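Local coordinates for protein arginine kinase (Anthopleura japonica, PDB 4RF6) that catalyses the reversible transfer of a phosphoryl group from ATP to L-arginine, giving phosphoarginine and ADP, with two phosphagen kinase units in one chain, at residues D660-Q665 and V700-N705; A150-I155 and N208-E213; N502-I507 and E565-F570. All blocks are in the same frame, centred on the assembly; numbering follows the deposited sequence.

Contact 1. Residues D660-Q665 and V700-N705; sequences DEFHIQ and VQDMYN
The Phe662 ring overlaps Asn705, its CE1 3.4 Å from Asn705 CB. This packs the turn between helix 655-661 and the outermost strand 664-668 against helix 696-714, within the C-terminal catalytic domain of the second phosphagen kinase repeat. CB of Phe662 points toward the helix, and with CG anti to the carbonyl carbon (chi1 -65°) the ring reaches Asn705. The two side chains cross at about a right angle, with the ring and amide planes 67° apart. CG of Glu661 covers one ring face, 3.8 Å above the plane. The amide is held within its own helix: Gln701 NE2 donates to Asn705 OD1 from above the carbonyl plane.

No direct hydrogen bond joins the two segments. One water donates to Glu661 O and, weakly, to Asp702 OD1. A second water sits between Phe662 O (2.9 Å) and Asp702 OD2 (3.2 Å).

Deeper in, the contact is apolar, and Ile664 and Met703 both also touch Ile686 of the adjacent strand 683-688. The CB of Met703 points away from the turn, but bends at chi2 and chi3 (both 63°) bring its end back, with CE 3.6 Å from Ile664 CG2.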
loop_
_atom_site.group_PDB
_atom_site.type_symbol
_atom_site.label_atom_id
_atom_site.label_comp_id
_atom_site.label_asym_id
_atom_site.label_seq_id
_atom_site.Cartn_x
_atom_site.Cartn_y
_atom_site.Cartn_z
ATOM N N ASP A 660 34.973 -18.216 23.113
ATOM C CA ASP A 660 35.528 -18.807 21.896
ATOM C C ASP A 660 35.134 -20.276 21.726
ATOM O O ASP A 660 34.781 -20.702 20.628
ATOM C CB ASP A 660 37.054 -18.651 21.854
ATOM C CG ASP A 660 37.491 -17.225 21.552
ATOM O OD1 ASP A 660 36.652 -16.426 21.084
ATOM O OD2 ASP A 660 38.680 -16.909 21.782
ATOM N N GLU A 661 35.196 -21.050 22.806
ATOM C CA GLU A 661 34.813 -22.457 22.728
ATOM C C GLU A 661 33.339 -22.601 22.344
ATOM O O GLU A 661 32.977 -23.449 21.519
ATOM C CB GLU A 661 35.083 -23.186 24.049
ATOM C CG GLU A 661 34.427 -24.560 24.109
ATOM C CD GLU A 661 34.970 -25.455 25.212
ATOM O OE1 GLU A 661 35.551 -24.932 26.189
ATOM O OE2 GLU A 661 34.809 -26.691 25.092
ATOM N N PHE A 662 32.491 -21.761 22.932
ATOM C CA PHE A 662 31.050 -21.907 22.750
ATOM C C PHE A 662 30.440 -20.961 21.719
ATOM O O PHE A 662 29.214 -20.901 21.566
ATOM C CB PHE A 662 30.337 -21.816 24.102
ATOM C CG PHE A 662 30.687 -22.941 25.024
ATOM C CD1 PHE A 662 30.197 -24.216 24.785
ATOM C CD2 PHE A 662 31.540 -22.741 26.100
ATOM C CE1 PHE A 662 30.530 -25.270 25.618
ATOM C CE2 PHE A 662 31.877 -23.791 26.937
ATOM C CZ PHE A 662 31.370 -25.056 26.691
ATOM N N HIS A 663 31.308 -20.247 21.007
ATOM C CA HIS A 663 30.905 -19.397 19.892
ATOM C C HIS A 663 29.842 -18.382 20.290
ATOM O O HIS A 663 28.876 -18.157 19.556
ATOM C CB HIS A 663 30.433 -20.252 18.709
ATOM C CG HIS A 663 31.335 -21.407 18.408
ATOM N ND1 HIS A 663 32.697 -21.262 18.250
ATOM C CD2 HIS A 663 31.074 -22.726 18.244
ATOM C CE1 HIS A 663 33.237 -22.444 18.007
ATOM N NE2 HIS A 663 32.274 -23.348 17.996
ATOM N N ILE A 664 30.031 -17.783 21.463
ATOM C CA ILE A 664 29.160 -16.722 21.949
ATOM C C ILE A 664 29.958 -15.427 22.109
ATOM O O ILE A 664 31.193 -15.448 22.126
ATOM C CB ILE A 664 28.470 -17.113 23.271
ATOM C CG1 ILE A 664 29.500 -17.508 24.334
ATOM C CG2 ILE A 664 27.503 -18.273 23.045
ATOM C CD1 ILE A 664 28.871 -17.913 25.666
ATOM N N GLN A 665 29.249 -14.303 22.196
ATOM C CA GLN A 665 29.879 -12.997 22.338
ATOM C C GLN A 665 29.053 -12.181 23.322
ATOM O O GLN A 665 27.828 -12.318 23.383
ATOM C CB GLN A 665 29.943 -12.280 20.987
ATOM C CG GLN A 665 28.568 -12.015 20.384
ATOM C CD GLN A 665 28.631 -11.392 19.006
ATOM O OE1 GLN A 665 29.647 -10.810 18.616
ATOM N NE2 GLN A 665 27.535 -11.509 18.256
ATOM N N VAL A 700 21.507 -23.515 20.923
ATOM C CA VAL A 700 20.905 -23.320 22.242
ATOM C C VAL A 700 21.707 -24.051 23.316
ATOM O O VAL A 700 21.918 -23.531 24.416
ATOM C CB VAL A 700 19.439 -23.793 22.259
ATOM C CG1 VAL A 700 18.865 -23.714 23.656
ATOM C CG2 VAL A 700 18.599 -22.960 21.292
ATOM N N GLN A 701 22.159 -25.261 22.999
ATOM C CA GLN A 701 22.966 -26.014 23.956
ATOM C C GLN A 701 24.285 -25.290 24.233
ATOM O O GLN A 701 24.721 -25.206 25.383
ATOM C CB GLN A 701 23.237 -27.434 23.449
ATOM C CG GLN A 701 23.948 -28.312 24.470
ATOM C CD GLN A 701 23.062 -28.687 25.649
ATOM O OE1 GLN A 701 22.124 -29.476 25.506
ATOM N NE2 GLN A 701 23.355 -28.128 26.826
ATOM N N ASP A 702 24.915 -24.774 23.174
ATOM C CA ASP A 702 26.139 -23.983 23.303
ATOM C C ASP A 702 25.934 -22.768 24.198
ATOM O O ASP A 702 26.786 -22.436 25.033
ATOM C CB ASP A 702 26.602 -23.496 21.932
ATOM C CG ASP A 702 27.324 -24.563 21.145
ATOM O OD1 ASP A 702 27.708 -25.581 21.751
ATOM O OD2 ASP A 702 27.517 -24.368 19.923
ATOM N N MET A 703 24.809 -22.088 24.007
ATOM C CA MET A 703 24.509 -20.899 24.802
ATOM C C MET A 703 24.340 -21.278 26.262
ATOM O O MET A 703 24.839 -20.591 27.158
ATOM C CB MET A 703 23.245 -20.200 24.293
ATOM C CG MET A 703 22.818 -19.014 25.146
ATOM S SD MET A 703 24.054 -17.698 25.161
ATOM C CE MET A 703 24.044 -17.267 23.420
ATOM N N TYR A 704 23.640 -22.381 26.502
ATOM C CA TYR A 704 23.436 -22.856 27.860
ATOM C C TYR A 704 24.769 -23.196 28.507
ATOM O O TYR A 704 25.025 -22.810 29.643
ATOM C CB TYR A 704 22.536 -24.097 27.878
ATOM C CG TYR A 704 22.345 -24.649 29.274
ATOM C CD1 TYR A 704 21.368 -24.131 30.108
ATOM C CD2 TYR A 704 23.159 -25.667 29.765
ATOM C CE1 TYR A 704 21.188 -24.616 31.377
ATOM C CE2 TYR A 704 22.993 -26.159 31.047
ATOM C CZ TYR A 704 22.001 -25.627 31.845
ATOM O OH TYR A 704 21.808 -26.090 33.124
ATOM N N ASN A 705 25.607 -23.931 27.780
ATOM C CA ASN A 705 26.876 -24.394 28.321
ATOM C C ASN A 705 27.805 -23.229 28.656
ATOM O O ASN A 705 28.431 -23.203 29.722
ATOM C CB ASN A 705 27.553 -25.362 27.341
ATOM C CG ASN A 705 26.831 -26.692 27.238
ATOM O OD1 ASN A 705 26.043 -27.043 28.113
ATOM N ND2 ASN A 705 27.098 -27.442 26.162
HETATM O O HOH W 1 31.097 -25.568 21.063
HETATM O O HOH W 2 27.103 -21.197 19.625
#

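Contact 2. Residues A150-I155 and N208-E213; sequences AHRLEI and NKEWPE
The loop between helix 200-205 and strand 216-220 meets helix 149-163 here, in the C-terminal domain of the first phosphagen kinase repeat. It contains a type II beta turn from Asn208 to Trp211 and a cis peptide bond before Pro212. Arg152 reaches from the helix into the bend of this loop. Its chain runs out from the helix with chi1 at -174° and turns at chi3 (-74°). That turn sets CD 3.1 Å from Glu213 O and brings the guanidinium beside the beta turn.

Lys209 O lies over one guanidinium face, 3.4 Å above the plane and toward the rim. No hydrogen bond to Arg152 results; Lys209 O accepts one from Arg215 NH1. Arg215 also binds Glu213 O, so it binds both carbonyls that Arg152 packs against. CG of Glu210 touches Arg152 NH1 at 3.5 Å, while the Glu210 carboxylate turns away, with OE1 5.4 Å from NH1.

Leu153 and Glu213 cross at about a right angle, with Leu153 CD2 3.5 Å from Glu213 CG. The Glu213 carboxylate forms a salt bridge with Lys149 at the start of the helix. Its link to Arg152 is indirect. A water in the guanidinium plane accepts from Arg152 NH1 at 3.1 Å and donates to Glu213 OE1 at 2.7 Å.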
loop_
_atom_site.group_PDB
_atom_site.type_symbol
_atom_site.label_atom_id
_atom_site.label_comp_id
_atom_site.label_asym_id
_atom_site.label_seq_id
_atom_site.Cartn_x
_atom_site.Cartn_y
_atom_site.Cartn_z
ATOM N N ALA A 150 -37.446 13.699 0.169
ATOM C CA ALA A 150 -38.032 12.360 0.112
ATOM C C ALA A 150 -37.315 11.458 -0.888
ATOM O O ALA A 150 -37.124 10.262 -0.651
ATOM C CB ALA A 150 -39.508 12.458 -0.240
ATOM N N HIS A 151 -36.944 12.026 -2.024
ATOM C CA HIS A 151 -36.318 11.241 -3.074
ATOM C C HIS A 151 -34.875 10.852 -2.744
ATOM O O HIS A 151 -34.411 9.780 -3.141
ATOM C CB HIS A 151 -36.420 11.969 -4.418
ATOM C CG HIS A 151 -37.782 11.896 -5.036
ATOM N ND1 HIS A 151 -38.124 12.600 -6.172
ATOM C CD2 HIS A 151 -38.885 11.195 -4.681
ATOM C CE1 HIS A 151 -39.381 12.340 -6.485
ATOM N NE2 HIS A 151 -39.866 11.490 -5.596
ATOM N N ARG A 152 -34.170 11.718 -2.020
ATOM C CA ARG A 152 -32.822 11.393 -1.559
ATOM C C ARG A 152 -32.879 10.148 -0.672
ATOM O O ARG A 152 -32.006 9.275 -0.736
ATOM C CB ARG A 152 -32.217 12.575 -0.789
ATOM C CG ARG A 152 -30.759 12.375 -0.383
ATOM C CD ARG A 152 -30.240 13.527 0.484
ATOM N NE ARG A 152 -30.008 14.744 -0.294
ATOM C CZ ARG A 152 -30.793 15.819 -0.275
ATOM N NH1 ARG A 152 -31.871 15.855 0.498
ATOM N NH2 ARG A 152 -30.496 16.867 -1.035
ATOM N N LEU A 153 -33.925 10.067 0.144
ATOM C CA LEU A 153 -34.110 8.935 1.045
ATOM C C LEU A 153 -34.460 7.666 0.273
ATOM O O LEU A 153 -33.991 6.570 0.602
ATOM C CB LEU A 153 -35.191 9.267 2.077
ATOM C CG LEU A 153 -34.753 10.329 3.077
ATOM C CD1 LEU A 153 -35.929 10.878 3.864
ATOM C CD2 LEU A 153 -33.721 9.733 4.016
ATOM N N GLU A 154 -35.283 7.823 -0.759
ATOM C CA GLU A 154 -35.669 6.703 -1.610
ATOM C C GLU A 154 -34.461 6.182 -2.384
ATOM O O GLU A 154 -34.319 4.978 -2.606
ATOM C CB GLU A 154 -36.776 7.137 -2.571
ATOM C CG GLU A 154 -37.332 6.026 -3.445
ATOM C CD GLU A 154 -38.599 6.450 -4.157
ATOM O OE1 GLU A 154 -39.584 6.788 -3.466
ATOM O OE2 GLU A 154 -38.603 6.458 -5.404
ATOM N N ILE A 155 -33.590 7.102 -2.790
ATOM C CA ILE A 155 -32.358 6.742 -3.489
ATOM C C ILE A 155 -31.432 5.938 -2.575
ATOM O O ILE A 155 -30.948 4.879 -2.965
ATOM C CB ILE A 155 -31.616 7.991 -4.006
ATOM C CG1 ILE A 155 -32.329 8.581 -5.224
ATOM C CG2 ILE A 155 -30.178 7.652 -4.372
ATOM C CD1 ILE A 155 -31.915 10.020 -5.539
ATOM N N ASN A 208 -25.836 20.679 -0.251
ATOM C CA ASN A 208 -25.806 20.356 1.172
ATOM C C ASN A 208 -27.164 20.245 1.860
ATOM O O ASN A 208 -27.213 19.950 3.053
ATOM C CB ASN A 208 -24.949 21.373 1.933
ATOM C CG ASN A 208 -23.476 21.013 1.935
ATOM O OD1 ASN A 208 -23.110 19.860 1.715
ATOM N ND2 ASN A 208 -22.622 22.003 2.185
ATOM N N LYS A 209 -28.253 20.492 1.131
ATOM C CA LYS A 209 -29.590 20.486 1.734
ATOM C C LYS A 209 -29.876 19.206 2.525
ATOM O O LYS A 209 -29.507 18.101 2.107
ATOM C CB LYS A 209 -30.687 20.726 0.685
ATOM C CG LYS A 209 -30.710 22.145 0.109
ATOM C CD LYS A 209 -32.030 22.459 -0.606
ATOM C CE LYS A 209 -32.220 21.628 -1.875
ATOM N NZ LYS A 209 -31.174 21.879 -2.919
ATOM N N GLU A 210 -30.516 19.383 3.681
ATOM C CA GLU A 210 -30.861 18.299 4.609
ATOM C C GLU A 210 -29.682 17.495 5.172
ATOM O O GLU A 210 -29.888 16.374 5.646
ATOM C CB GLU A 210 -31.886 17.327 3.991
ATOM C CG GLU A 210 -32.966 17.952 3.110
ATOM C CD GLU A 210 -33.845 18.968 3.827
ATOM O OE1 GLU A 210 -34.538 19.729 3.121
ATOM O OE2 GLU A 210 -33.852 19.002 5.075
ATOM N N TRP A 211 -28.467 18.045 5.131
ATOM C CA TRP A 211 -27.292 17.320 5.628
ATOM C C TRP A 211 -27.496 16.814 7.060
ATOM O O TRP A 211 -27.984 17.554 7.914
ATOM C CB TRP A 211 -26.034 18.195 5.577
ATOM C CG TRP A 211 -24.815 17.447 6.006
ATOM C CD1 TRP A 211 -24.292 17.368 7.270
ATOM C CD2 TRP A 211 -23.979 16.636 5.175
ATOM N NE1 TRP A 211 -23.176 16.565 7.267
ATOM C CE2 TRP A 211 -22.966 16.101 5.993
ATOM C CE3 TRP A 211 -23.990 16.315 3.813
ATOM C CZ2 TRP A 211 -21.973 15.255 5.493
ATOM C CZ3 TRP A 211 -23.004 15.480 3.319
ATOM C CH2 TRP A 211 -22.006 14.965 4.154
ATOM N N PRO A 212 -27.114 15.552 7.338
ATOM C CA PRO A 212 -26.490 14.539 6.480
ATOM C C PRO A 212 -27.467 13.440 6.081
ATOM O O PRO A 212 -27.045 12.318 5.793
ATOM C CB PRO A 212 -25.448 13.931 7.415
ATOM C CG PRO A 212 -26.178 13.914 8.755
ATOM C CD PRO A 212 -27.115 15.118 8.749
ATOM N N GLU A 213 -28.755 13.758 6.083
ATOM C CA GLU A 213 -29.794 12.791 5.752
ATOM C C GLU A 213 -29.574 12.141 4.383
ATOM O O GLU A 213 -29.300 12.830 3.400
ATOM C CB GLU A 213 -31.157 13.485 5.772
ATOM C CG GLU A 213 -32.330 12.591 5.443
ATOM C CD GLU A 213 -33.664 13.264 5.707
ATOM O OE1 GLU A 213 -34.112 14.048 4.847
ATOM O OE2 GLU A 213 -34.256 13.011 6.777
HETATM O O HOH W 3 -33.163 13.776 2.319
#

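Contact 3. Residues N502-I507 and E565-F570; sequences NERLDI and EGRGIF
The backbones come closest at Leu505 and Gly566, whose CA atoms are 5.1 Å apart. Gly566, with its positive phi (87°), lets the loop pass close to the helix, its CA 4.2 Å from Arg504 CG. Arg504 extends past this glycine and lays its guanidinium flat on that of Arg567. The planes are 10° apart and the centres 4.2 Å apart, an offset stack in which Arg504 NE sits over one face of Arg567.

The pair joins helix 501-516 to the lead-in of strand 568-572, in the antiparallel sheet of the second phosphagen kinase repeat. Two like charges thus face each other in a buried place. Carbonyl oxygens around Arg567 probably ease this: NH1 donates to Lys561 O and to Glu565 O, NE donates to Asn582 O, and NH2 donates weakly to Val559 O. Glu565 O also meets Arg504 CD at 3.1 Å.

Alongside, Leu505 CD2 packs on Glu565 CG at 3.7 Å. The Glu565 chain is extended, and its OE1 pairs with Arg501 in a salt bridge. A water in the plane of the Arg504 guanidinium accepts from NH1 at 3.0 Å and donates to Glu565 OE1 at 2.8 Å.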
loop_
_atom_site.group_PDB
_atom_site.type_symbol
_atom_site.label_atom_id
_atom_site.label_comp_id
_atom_site.label_asym_id
_atom_site.label_seq_id
_atom_site.Cartn_x
_atom_site.Cartn_y
_atom_site.Cartn_z
ATOM N N ASN A 502 0.605 -10.025 -4.721
ATOM C CA ASN A 502 -0.266 -11.139 -4.351
ATOM C C ASN A 502 0.416 -12.180 -3.467
ATOM O O ASN A 502 -0.208 -12.732 -2.561
ATOM C CB ASN A 502 -0.870 -11.793 -5.600
ATOM C CG ASN A 502 -1.867 -10.891 -6.303
ATOM O OD1 ASN A 502 -2.483 -10.026 -5.680
ATOM N ND2 ASN A 502 -2.030 -11.088 -7.609
ATOM N N GLU A 503 1.693 -12.453 -3.726
ATOM C CA GLU A 503 2.463 -13.336 -2.845
ATOM C C GLU A 503 2.473 -12.832 -1.400
ATOM O O GLU A 503 2.208 -13.590 -0.462
ATOM C CB GLU A 503 3.907 -13.464 -3.326
ATOM C CG GLU A 503 4.123 -14.289 -4.583
ATOM C CD GLU A 503 5.598 -14.363 -4.954
ATOM O OE1 GLU A 503 6.204 -15.441 -4.786
ATOM O OE2 GLU A 503 6.149 -13.333 -5.398
ATOM N N ARG A 504 2.792 -11.554 -1.218
ATOM C CA ARG A 504 2.880 -10.986 0.130
ATOM C C ARG A 504 1.540 -11.086 0.857
ATOM O O ARG A 504 1.490 -11.410 2.049
ATOM C CB ARG A 504 3.348 -9.525 0.086
ATOM C CG ARG A 504 3.509 -8.907 1.473
ATOM C CD ARG A 504 3.901 -7.433 1.390
ATOM N NE ARG A 504 5.194 -7.258 0.734
ATOM C CZ ARG A 504 5.348 -6.830 -0.511
ATOM N NH1 ARG A 504 4.286 -6.523 -1.242
ATOM N NH2 ARG A 504 6.564 -6.705 -1.028
ATOM N N LEU A 505 0.459 -10.806 0.132
ATOM C CA LEU A 505 -0.888 -10.921 0.678
ATOM C C LEU A 505 -1.235 -12.377 0.996
ATOM O O LEU A 505 -1.896 -12.651 1.994
ATOM C CB LEU A 505 -1.924 -10.341 -0.293
ATOM C CG LEU A 505 -1.966 -8.826 -0.481
ATOM C CD1 LEU A 505 -2.839 -8.461 -1.671
ATOM C CD2 LEU A 505 -2.486 -8.141 0.772
ATOM N N ASP A 506 -0.805 -13.303 0.141
ATOM C CA ASP A 506 -1.051 -14.728 0.383
ATOM C C ASP A 506 -0.315 -15.192 1.632
ATOM O O ASP A 506 -0.856 -15.937 2.443
ATOM C CB ASP A 506 -0.616 -15.587 -0.807
ATOM C CG ASP A 506 -1.575 -15.497 -1.981
ATOM O OD1 ASP A 506 -2.694 -14.968 -1.800
ATOM O OD2 ASP A 506 -1.209 -15.963 -3.083
ATOM N N ILE A 507 0.930 -14.749 1.769
ATOM C CA ILE A 507 1.740 -15.072 2.940
ATOM C C ILE A 507 1.086 -14.563 4.223
ATOM O O ILE A 507 0.947 -15.315 5.186
ATOM C CB ILE A 507 3.167 -14.505 2.796
ATOM C CG1 ILE A 507 3.944 -15.298 1.745
ATOM C CG2 ILE A 507 3.895 -14.523 4.130
ATOM C CD1 ILE A 507 5.172 -14.582 1.193
ATOM N N GLU A 565 1.199 -2.728 3.391
ATOM C CA GLU A 565 0.296 -3.805 3.002
ATOM C C GLU A 565 0.911 -5.172 3.257
ATOM O O GLU A 565 2.058 -5.420 2.883
ATOM C CB GLU A 565 -0.090 -3.674 1.529
ATOM C CG GLU A 565 -0.991 -4.787 1.010
ATOM C CD GLU A 565 -1.491 -4.526 -0.403
ATOM O OE1 GLU A 565 -0.772 -4.863 -1.366
ATOM O OE2 GLU A 565 -2.605 -3.983 -0.543
ATOM N N GLY A 566 0.157 -6.051 3.913
ATOM C CA GLY A 566 0.614 -7.417 4.128
ATOM C C GLY A 566 1.457 -7.583 5.382
ATOM O O GLY A 566 1.864 -8.699 5.719
ATOM N N ARG A 567 1.718 -6.472 6.068
ATOM C CA ARG A 567 2.570 -6.478 7.255
ATOM C C ARG A 567 1.724 -6.505 8.521
ATOM O O ARG A 567 0.677 -5.852 8.595
ATOM C CB ARG A 567 3.466 -5.238 7.287
ATOM C CG ARG A 567 4.734 -5.320 6.441
ATOM C CD ARG A 567 4.453 -5.184 4.957
ATOM N NE ARG A 567 5.686 -5.101 4.173
ATOM C CZ ARG A 567 5.762 -4.561 2.961
ATOM N NH1 ARG A 567 4.677 -4.066 2.385
ATOM N NH2 ARG A 567 6.922 -4.516 2.321
ATOM N N GLY A 568 2.176 -7.247 9.526
ATOM C CA GLY A 568 1.440 -7.311 10.774
ATOM C C GLY A 568 2.202 -7.889 11.952
ATOM O O GLY A 568 3.337 -8.361 11.818
ATOM N N ILE A 569 1.557 -7.856 13.113
ATOM C CA ILE A 569 2.171 -8.270 14.369
ATOM C C ILE A 569 1.244 -9.197 15.153
ATOM O O ILE A 569 0.054 -8.916 15.312
ATOM C CB ILE A 569 2.503 -7.047 15.249
ATOM C CG1 ILE A 569 3.477 -6.119 14.520
ATOM C CG2 ILE A 569 3.065 -7.487 16.594
ATOM C CD1 ILE A 569 3.563 -4.720 15.092
ATOM N N PHE A 570 1.796 -10.304 15.637
ATOM C CA PHE A 570 1.066 -11.228 16.486
ATOM C C PHE A 570 1.842 -11.402 17.786
ATOM O O PHE A 570 3.076 -11.480 17.772
ATOM C CB PHE A 570 0.919 -12.574 15.776
ATOM C CG PHE A 570 0.309 -13.659 16.629
ATOM C CD1 PHE A 570 1.105 -14.455 17.452
ATOM C CD2 PHE A 570 -1.056 -13.907 16.583
ATOM C CE1 PHE A 570 0.546 -15.456 18.230
ATOM C CE2 PHE A 570 -1.623 -14.909 17.357
ATOM C CZ PHE A 570 -0.819 -15.686 18.179
HETATM O O HOH W 4 1.297 -6.725 -0.979
#

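In the fold
Contacts 2 and 3 are equivalent contacts, one in each repeat: each sets a helical arginine and leucine against the loop before a strand, with a water between arginine and glutamate. Their centres are 40 Å apart. Contacts 1 and 3 reach the same sheet of the second repeat, centres 35 Å apart. Contact 1 lies at an outermost strand, 664-668, away from the binding sites. The centres of contacts 1 and 2 are 72 Å apart. The Lys209 side chain of contact 2 is about 10 Å from that of Tyr75, a probable substrate-binding residue; the Glu565 side chain of contact 3 is about 9 Å from that of Ser129, predicted to bind ATP in the first repeat.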